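Local coordinates for protein fumarate lyase (Mesorhizobium sp., PDB 3C8T) that belongs to the fumarate lyase superfamily, whose members are mostly helical proteins with long bundled helices, and is found here as a tetramer, at residues 24-27 against 28-32; 103-106 against 107-111; 110-113 against 114-117. All coordinates share one frame; numbering follows the deposited sequence.

How the contacts relate
Contact 1 (24-27 with 28-32) lies near the start of helix 23-43, whereas contacts 2 and 3 are successive parts of helix 104-140 that share T110 and A111. Their centres are about 10 Å apart, and contact 1 lies at about 11 Å from contact 2 and about 10 Å from contact 3. The two helices meet at A111, whose CB is 3.7 Å from R29 CB and 3.8 Å from C30 SG. F26 reaches both later contacts: its CE1 is 3.8 Å from M108 O and 3.7 Å from T112 OG1. Contact 2, at the beginning of helix 104-140, is the richest in carboxylates with partners outside the helix.

Contact 1. Residues 24-27 against 28-32; sequences QSFI and SRCVE
R29 lays the aliphatic part of its side chain against the turn that precedes it, over the carbonyl groups of S25 and F26. Its CB is 3.5 Å from F26 O. CG then comes to 3.3 Å from S25 O, and CD, turned back by the second torsion, lies 3.6 Å from S25 O; the bend at the third torsion then directs NE away. Beyond CD the chain leaves the turn. NE bonds to E32 OE1 at 2.9 Å as part of a salt bridge, meeting the syn side of the carboxylate from 30° out of its plane, while NH1 adds a weak bond to the same oxygen. The remaining nitrogen, NH2, forms a salt bridge with D118 on helix 104-140, so one guanidinium joins a neighbour along its own helix to a second helix.

S25 O is gripped twice. R29 N donates to S25 O at 3.1 Å. The hydroxyl S28 OG is a second donor to S25 O, at 3.0 Å. For S28 this means a first torsion of 77°, which sets the hydroxyl between its own N and carbonyl carbon and directs it back along the helix, a familiar way for serine to bond to a carbonyl within an alpha-helix.

On another side of helix 23-43, C30 and F26 form a sulfur-aromatic contact. C30 SG lies over one face of the F26 ring, 3.9 Å from the centroid and 21° off the normal; the displacement is toward the rim, with CE2 among the nearest ring atoms. The same ring packs on A111, T112 and Q115 of helix 104-140 and meets Y8 of the second subunit edge-to-face, while I27 and V31 pack on L83 of helix 80-91.

Contact 2. Residues 103-106 against 107-111; sequences TTQD and IMDTA
Q105 and D109 are brought together by a first torsion in Q105 of -157°, which swings CG away from the backbone N, and by an extended chain beyond it that brings the amide across the D109 carboxylate at a slant. The two flat groups are steeply inclined, their planes 64° apart, and Q105 NE2 lies 3.5 Å from D109 OD2. Each has its main polar partners outside the helix: Q105 OE1 accepts from R313, NE2 bonds to H225 O, and D109 OD2 forms a salt bridge with R228. Within the helix, D109 N donates to Q105 O at 2.8 Å.

The side chains of T104 and M108 run alongside each other in the same direction, and M108 SD rests 3.5 Å from T104 CG2.

At the start of helix 104-140, T103 occupies the N-cap position without a capping bond from its side chain. D106 reaches back instead: its CG lies beside its own N, and D106 OD2 accepts the hydrogen of T103 N at 3.2 Å in an almost straight bond (177°), the donor coming from above the carboxylate plane. This is the reciprocal half of a capping box. One turn further on, T110 OG1 sits 2.9 Å from D106 O, the oxygen that also accepts the T110 backbone N-H.

The D106 carboxylate is held at both oxygens, OD1 by H225 NE2 and S191 N, OD2 by G192 N as well as T103 N, which should fix its rotation. D109 OD2 lies close to the carboxylate of E189; if both groups are charged, R228 would probably ease that closeness.

Contact 3. Residues 110-113 against 114-117; sequences TATV and LQIR
T112 and I116, one turn apart, lie at a slant to each other, the methyl CG2 of T112 meeting CD1 of I116 at 3.8 Å. I116 sets CG1 beside its backbone N (chi1 -64°), which drapes that branch over the T112 carbonyl, with CG1 3.3 Å from T112 O. I116 N also donates to T112 O, at 2.9 Å.

The hydroxyl of T112 takes a different direction from its methyl. OG1 stands beside its own N, where it bonds to M108 O of the preceding turn, and it also accepts a hydrogen from a water at 2.9 Å. The extended side chain of Q115 brings OE1 to the same water, again at 2.9 Å, and the water donates to both. It thus bridges two side-chain oxygens that lie too far from each other to bond directly, while Q115 NE2 makes a weak bond to L20 O.

L114 runs along yet another side. Its CG rests 3.4 Å from T110 O, and CD1 extends beside the A111 backbone. V113 packs on L217 and W224, and R117 NH2 bonds to L215 O.

Between these groups A111 presents only a methyl, and R29 of helix 23-43 packs there. The arrangement is an i to i+4 succession of side chains within the long helix 104-140, with A111 set against helix 23-43, in keeping with the mainly helical fold of the fumarate lyase superfamily.

Contact 1. Residues 24-27 against 28-32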
loop_
_atom_site.group_PDB
_atom_site.type_symbol
_atom_site.label_atom_id
_atom_site.label_comp_id
_atom_site.label_asym_id
_atom_site.label_seq_id
_atom_site.Cartn_x
_atom_site.Cartn_y
_atom_site.Cartn_z
ATOM N N GLN A 24 -18.769 4.511 -23.888
ATOM C CA GLN A 24 -19.729 4.017 -24.881
ATOM C C GLN A 24 -20.192 2.624 -24.507
ATOM O O GLN A 24 -21.397 2.319 -24.516
ATOM C CB GLN A 24 -19.078 3.996 -26.267
ATOM C CG GLN A 24 -18.641 5.413 -26.829
ATOM C CD GLN A 24 -17.508 6.192 -26.049
ATOM O OE1 GLN A 24 -16.791 5.666 -25.163
ATOM N NE2 GLN A 24 -17.358 7.471 -26.409
ATOM N N SER A 25 -19.230 1.763 -24.197
ATOM C CA SER A 25 -19.559 0.436 -23.747
ATOM C C SER A 25 -20.345 0.454 -22.411
ATOM O O SER A 25 -21.336 -0.228 -22.283
ATOM C CB SER A 25 -18.299 -0.437 -23.687
ATOM O OG SER A 25 -18.683 -1.758 -23.413
ATOM N N PHE A 26 -19.931 1.264 -21.449
ATOM C CA PHE A 26 -20.633 1.363 -20.150
ATOM C C PHE A 26 -22.088 1.752 -20.355
ATOM O O PHE A 26 -22.994 1.042 -19.941
ATOM C CB PHE A 26 -19.937 2.367 -19.214
ATOM C CG PHE A 26 -20.579 2.481 -17.845
ATOM C CD1 PHE A 26 -20.541 1.408 -16.950
ATOM C CD2 PHE A 26 -21.185 3.672 -17.438
ATOM C CE1 PHE A 26 -21.119 1.501 -15.680
ATOM C CE2 PHE A 26 -21.763 3.772 -16.162
ATOM C CZ PHE A 26 -21.744 2.676 -15.287
ATOM N N ILE A 27 -22.294 2.881 -21.021
ATOM C CA ILE A 27 -23.608 3.368 -21.429
ATOM C C ILE A 27 -24.429 2.310 -22.129
ATOM O O ILE A 27 -25.577 2.102 -21.756
ATOM C CB ILE A 27 -23.520 4.675 -22.307
ATOM C CG1 ILE A 27 -22.932 5.826 -21.472
ATOM C CG2 ILE A 27 -24.909 5.022 -22.954
ATOM C CD1 ILE A 27 -23.583 6.004 -20.062
ATOM N N SER A 28 -23.878 1.619 -23.123
ATOM C CA SER A 28 -24.700 0.570 -23.785
ATOM C C SER A 28 -25.161 -0.578 -22.825
ATOM O O SER A 28 -26.293 -1.095 -22.962
ATOM C CB SER A 28 -24.037 0.046 -25.055
ATOM O OG SER A 28 -22.999 -0.828 -24.715
ATOM N N ARG A 29 -24.327 -0.935 -21.843
ATOM C CA ARG A 29 -24.730 -1.888 -20.783
ATOM C C ARG A 29 -25.784 -1.293 -19.853
ATOM O O ARG A 29 -26.628 -2.019 -19.356
ATOM C CB ARG A 29 -23.550 -2.368 -19.917
ATOM C CG ARG A 29 -22.269 -2.869 -20.624
ATOM C CD ARG A 29 -22.465 -3.589 -21.955
ATOM N NE ARG A 29 -23.114 -4.897 -21.847
ATOM C CZ ARG A 29 -22.484 -6.071 -21.962
ATOM N NH1 ARG A 29 -23.161 -7.211 -21.854
ATOM N NH2 ARG A 29 -21.176 -6.110 -22.151
ATOM N N CYS A 30 -25.706 0.023 -19.622
ATOM C CA CYS A 30 -26.718 0.777 -18.875
ATOM C C CYS A 30 -28.092 0.728 -19.523
ATOM O O CYS A 30 -29.100 0.448 -18.849
ATOM C CB CYS A 30 -26.285 2.227 -18.631
ATOM S SG CYS A 30 -24.983 2.458 -17.318
ATOM N N VAL A 31 -28.130 0.973 -20.837
ATOM C CA VAL A 31 -29.340 0.782 -21.632
ATOM C C VAL A 31 -29.800 -0.679 -21.565
ATOM O O VAL A 31 -30.987 -0.948 -21.284
ATOM C CB VAL A 31 -29.118 1.217 -23.113
ATOM C CG1 VAL A 31 -30.384 1.049 -23.914
ATOM C CG2 VAL A 31 -28.618 2.660 -23.191
ATOM N N GLU A 32 -28.872 -1.621 -21.788
ATOM C CA GLU A 32 -29.184 -3.056 -21.698
ATOM C C GLU A 32 -29.897 -3.407 -20.392
ATOM O O GLU A 32 -30.889 -4.134 -20.392
ATOM C CB GLU A 32 -27.927 -3.929 -21.951
ATOM C CG GLU A 32 -28.136 -5.402 -21.636
ATOM C CD GLU A 32 -26.923 -6.297 -21.881
ATOM O OE1 GLU A 32 -25.847 -5.805 -22.330
ATOM O OE2 GLU A 32 -27.062 -7.526 -21.623
#

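Contact 2. Residues 103-106 against 107-111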
loop_
_atom_site.group_PDB
_atom_site.type_symbol
_atom_site.label_atom_id
_atom_site.label_comp_id
_atom_site.label_asym_id
_atom_site.label_seq_id
_atom_site.Cartn_x
_atom_site.Cartn_y
_atom_site.Cartn_z
ATOM N N THR A 103 -32.688 2.767 -8.582
ATOM C CA THR A 103 -31.795 3.857 -8.247
ATOM C C THR A 103 -30.560 3.810 -9.195
ATOM O O THR A 103 -30.286 2.797 -9.877
ATOM C CB THR A 103 -31.376 3.862 -6.739
ATOM O OG1 THR A 103 -30.715 5.105 -6.422
ATOM C CG2 THR A 103 -30.398 2.710 -6.406
ATOM N N THR A 104 -29.835 4.917 -9.243
ATOM C CA THR A 104 -28.613 5.057 -10.032
ATOM C C THR A 104 -27.562 3.946 -9.798
ATOM O O THR A 104 -27.100 3.317 -10.770
ATOM C CB THR A 104 -28.027 6.472 -9.823
ATOM O OG1 THR A 104 -28.933 7.395 -10.412
ATOM C CG2 THR A 104 -26.646 6.623 -10.484
ATOM N N GLN A 105 -27.212 3.678 -8.534
ATOM C CA GLN A 105 -26.245 2.584 -8.255
ATOM C C GLN A 105 -26.687 1.177 -8.706
ATOM O O GLN A 105 -25.836 0.282 -8.972
ATOM C CB GLN A 105 -25.841 2.556 -6.780
ATOM C CG GLN A 105 -24.504 1.875 -6.552
ATOM C CD GLN A 105 -24.159 1.699 -5.079
ATOM O OE1 GLN A 105 -24.901 2.149 -4.194
ATOM N NE2 GLN A 105 -23.038 1.035 -4.810
ATOM N N ASP A 106 -27.994 0.960 -8.799
ATOM C CA ASP A 106 -28.482 -0.305 -9.360
ATOM C C ASP A 106 -28.007 -0.457 -10.803
ATOM O O ASP A 106 -27.469 -1.478 -11.182
ATOM C CB ASP A 106 -29.995 -0.373 -9.341
ATOM C CG ASP A 106 -30.553 -0.481 -7.964
ATOM O OD1 ASP A 106 -29.829 -0.890 -7.026
ATOM O OD2 ASP A 106 -31.748 -0.172 -7.817
ATOM N N ILE A 107 -28.219 0.584 -11.601
ATOM C CA ILE A 107 -27.906 0.530 -13.024
ATOM C C ILE A 107 -26.405 0.504 -13.239
ATOM O O ILE A 107 -25.918 -0.275 -14.090
ATOM C CB ILE A 107 -28.534 1.703 -13.831
ATOM C CG1 ILE A 107 -30.039 1.860 -13.544
ATOM C CG2 ILE A 107 -28.306 1.494 -15.339
ATOM C CD1 ILE A 107 -30.922 0.605 -13.780
ATOM N N MET A 108 -25.684 1.328 -12.462
ATOM C CA MET A 108 -24.203 1.413 -12.541
ATOM C C MET A 108 -23.481 0.160 -12.030
ATOM O O MET A 108 -22.517 -0.276 -12.660
ATOM C CB MET A 108 -23.695 2.662 -11.821
ATOM C CG MET A 108 -24.139 3.977 -12.481
ATOM S SD MET A 108 -23.506 5.520 -11.714
ATOM C CE MET A 108 -21.809 5.406 -12.317
ATOM N N ASP A 109 -23.969 -0.437 -10.931
ATOM C CA ASP A 109 -23.439 -1.704 -10.422
ATOM C C ASP A 109 -23.683 -2.843 -11.399
ATOM O O ASP A 109 -22.790 -3.644 -11.712
ATOM C CB ASP A 109 -24.133 -2.081 -9.105
ATOM C CG ASP A 109 -23.418 -1.536 -7.853
ATOM O OD1 ASP A 109 -22.376 -0.875 -7.964
ATOM O OD2 ASP A 109 -23.912 -1.796 -6.734
ATOM N N THR A 110 -24.908 -2.912 -11.888
ATOM C CA THR A 110 -25.292 -3.975 -12.827
ATOM C C THR A 110 -24.581 -3.867 -14.154
ATOM O O THR A 110 -24.087 -4.871 -14.656
ATOM C CB THR A 110 -26.819 -4.033 -13.046
ATOM O OG1 THR A 110 -27.473 -4.334 -11.804
ATOM C CG2 THR A 110 -27.145 -5.137 -14.071
ATOM N N ALA A 111 -24.511 -2.674 -14.735
ATOM C CA ALA A 111 -23.700 -2.468 -15.956
ATOM C C ALA A 111 -22.229 -2.813 -15.757
ATOM O O ALA A 111 -21.590 -3.360 -16.658
ATOM C CB ALA A 111 -23.822 -1.030 -16.463
#

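Contact 3. Residues 110-113 against 114-117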
loop_
_atom_site.group_PDB
_atom_site.type_symbol
_atom_site.label_atom_id
_atom_site.label_comp_id
_atom_site.label_asym_id
_atom_site.label_seq_id
_atom_site.Cartn_x
_atom_site.Cartn_y
_atom_site.Cartn_z
ATOM N N THR A 110 -24.908 -2.912 -11.888
ATOM C CA THR A 110 -25.292 -3.975 -12.827
ATOM C C THR A 110 -24.581 -3.867 -14.154
ATOM O O THR A 110 -24.087 -4.871 -14.656
ATOM C CB THR A 110 -26.819 -4.033 -13.046
ATOM O OG1 THR A 110 -27.473 -4.334 -11.804
ATOM C CG2 THR A 110 -27.145 -5.137 -14.071
ATOM N N ALA A 111 -24.511 -2.674 -14.735
ATOM C CA ALA A 111 -23.700 -2.468 -15.956
ATOM C C ALA A 111 -22.229 -2.813 -15.757
ATOM O O ALA A 111 -21.590 -3.360 -16.658
ATOM C CB ALA A 111 -23.822 -1.030 -16.463
ATOM N N THR A 112 -21.684 -2.442 -14.587
ATOM C CA THR A 112 -20.318 -2.846 -14.192
ATOM C C THR A 112 -20.181 -4.351 -14.169
ATOM O O THR A 112 -19.200 -4.890 -14.693
ATOM C CB THR A 112 -19.890 -2.214 -12.839
ATOM O OG1 THR A 112 -19.931 -0.792 -12.978
ATOM C CG2 THR A 112 -18.476 -2.637 -12.402
ATOM N N VAL A 113 -21.145 -5.040 -13.563
ATOM C CA VAL A 113 -21.103 -6.505 -13.538
ATOM C C VAL A 113 -21.109 -7.100 -14.967
ATOM O O VAL A 113 -20.391 -8.049 -15.256
ATOM C CB VAL A 113 -22.199 -7.092 -12.592
ATOM C CG1 VAL A 113 -22.488 -8.546 -12.875
ATOM C CG2 VAL A 113 -21.789 -6.907 -11.098
ATOM N N LEU A 114 -21.856 -6.501 -15.878
ATOM C CA LEU A 114 -21.881 -6.974 -17.256
ATOM C C LEU A 114 -20.505 -6.832 -17.936
ATOM O O LEU A 114 -20.083 -7.719 -18.686
ATOM C CB LEU A 114 -22.963 -6.234 -18.076
ATOM C CG LEU A 114 -24.398 -6.523 -17.607
ATOM C CD1 LEU A 114 -25.367 -5.516 -18.230
ATOM C CD2 LEU A 114 -24.786 -7.932 -17.927
ATOM N N GLN A 115 -19.830 -5.709 -17.701
ATOM C CA GLN A 115 -18.473 -5.536 -18.180
ATOM C C GLN A 115 -17.518 -6.547 -17.522
ATOM O O GLN A 115 -16.732 -7.194 -18.213
ATOM C CB GLN A 115 -18.040 -4.122 -17.867
ATOM C CG GLN A 115 -18.742 -3.017 -18.713
ATOM C CD GLN A 115 -18.353 -1.627 -18.219
ATOM O OE1 GLN A 115 -18.331 -1.378 -17.024
ATOM N NE2 GLN A 115 -18.004 -0.736 -19.134
ATOM N N ILE A 116 -17.566 -6.679 -16.195
ATOM C CA ILE A 116 -16.777 -7.711 -15.475
ATOM C C ILE A 116 -16.938 -9.138 -16.070
ATOM O O ILE A 116 -15.959 -9.892 -16.145
ATOM C CB ILE A 116 -17.059 -7.694 -13.934
ATOM C CG1 ILE A 116 -16.581 -6.340 -13.309
ATOM C CG2 ILE A 116 -16.344 -8.815 -13.215
ATOM C CD1 ILE A 116 -16.986 -6.134 -11.831
ATOM N N ARG A 117 -18.157 -9.511 -16.480
ATOM C CA ARG A 117 -18.354 -10.764 -17.197
ATOM C C ARG A 117 -17.487 -10.852 -18.463
ATOM O O ARG A 117 -16.792 -11.860 -18.692
ATOM C CB ARG A 117 -19.824 -10.981 -17.548
ATOM C CG ARG A 117 -20.031 -12.348 -18.164
ATOM C CD ARG A 117 -21.421 -12.870 -17.945
ATOM N NE ARG A 117 -22.396 -11.992 -18.569
ATOM C CZ ARG A 117 -23.706 -12.180 -18.485
ATOM N NH1 ARG A 117 -24.175 -13.217 -17.808
ATOM N NH2 ARG A 117 -24.531 -11.324 -19.060
HETATM O O HOH W 1 -17.503 -0.257 -14.490
#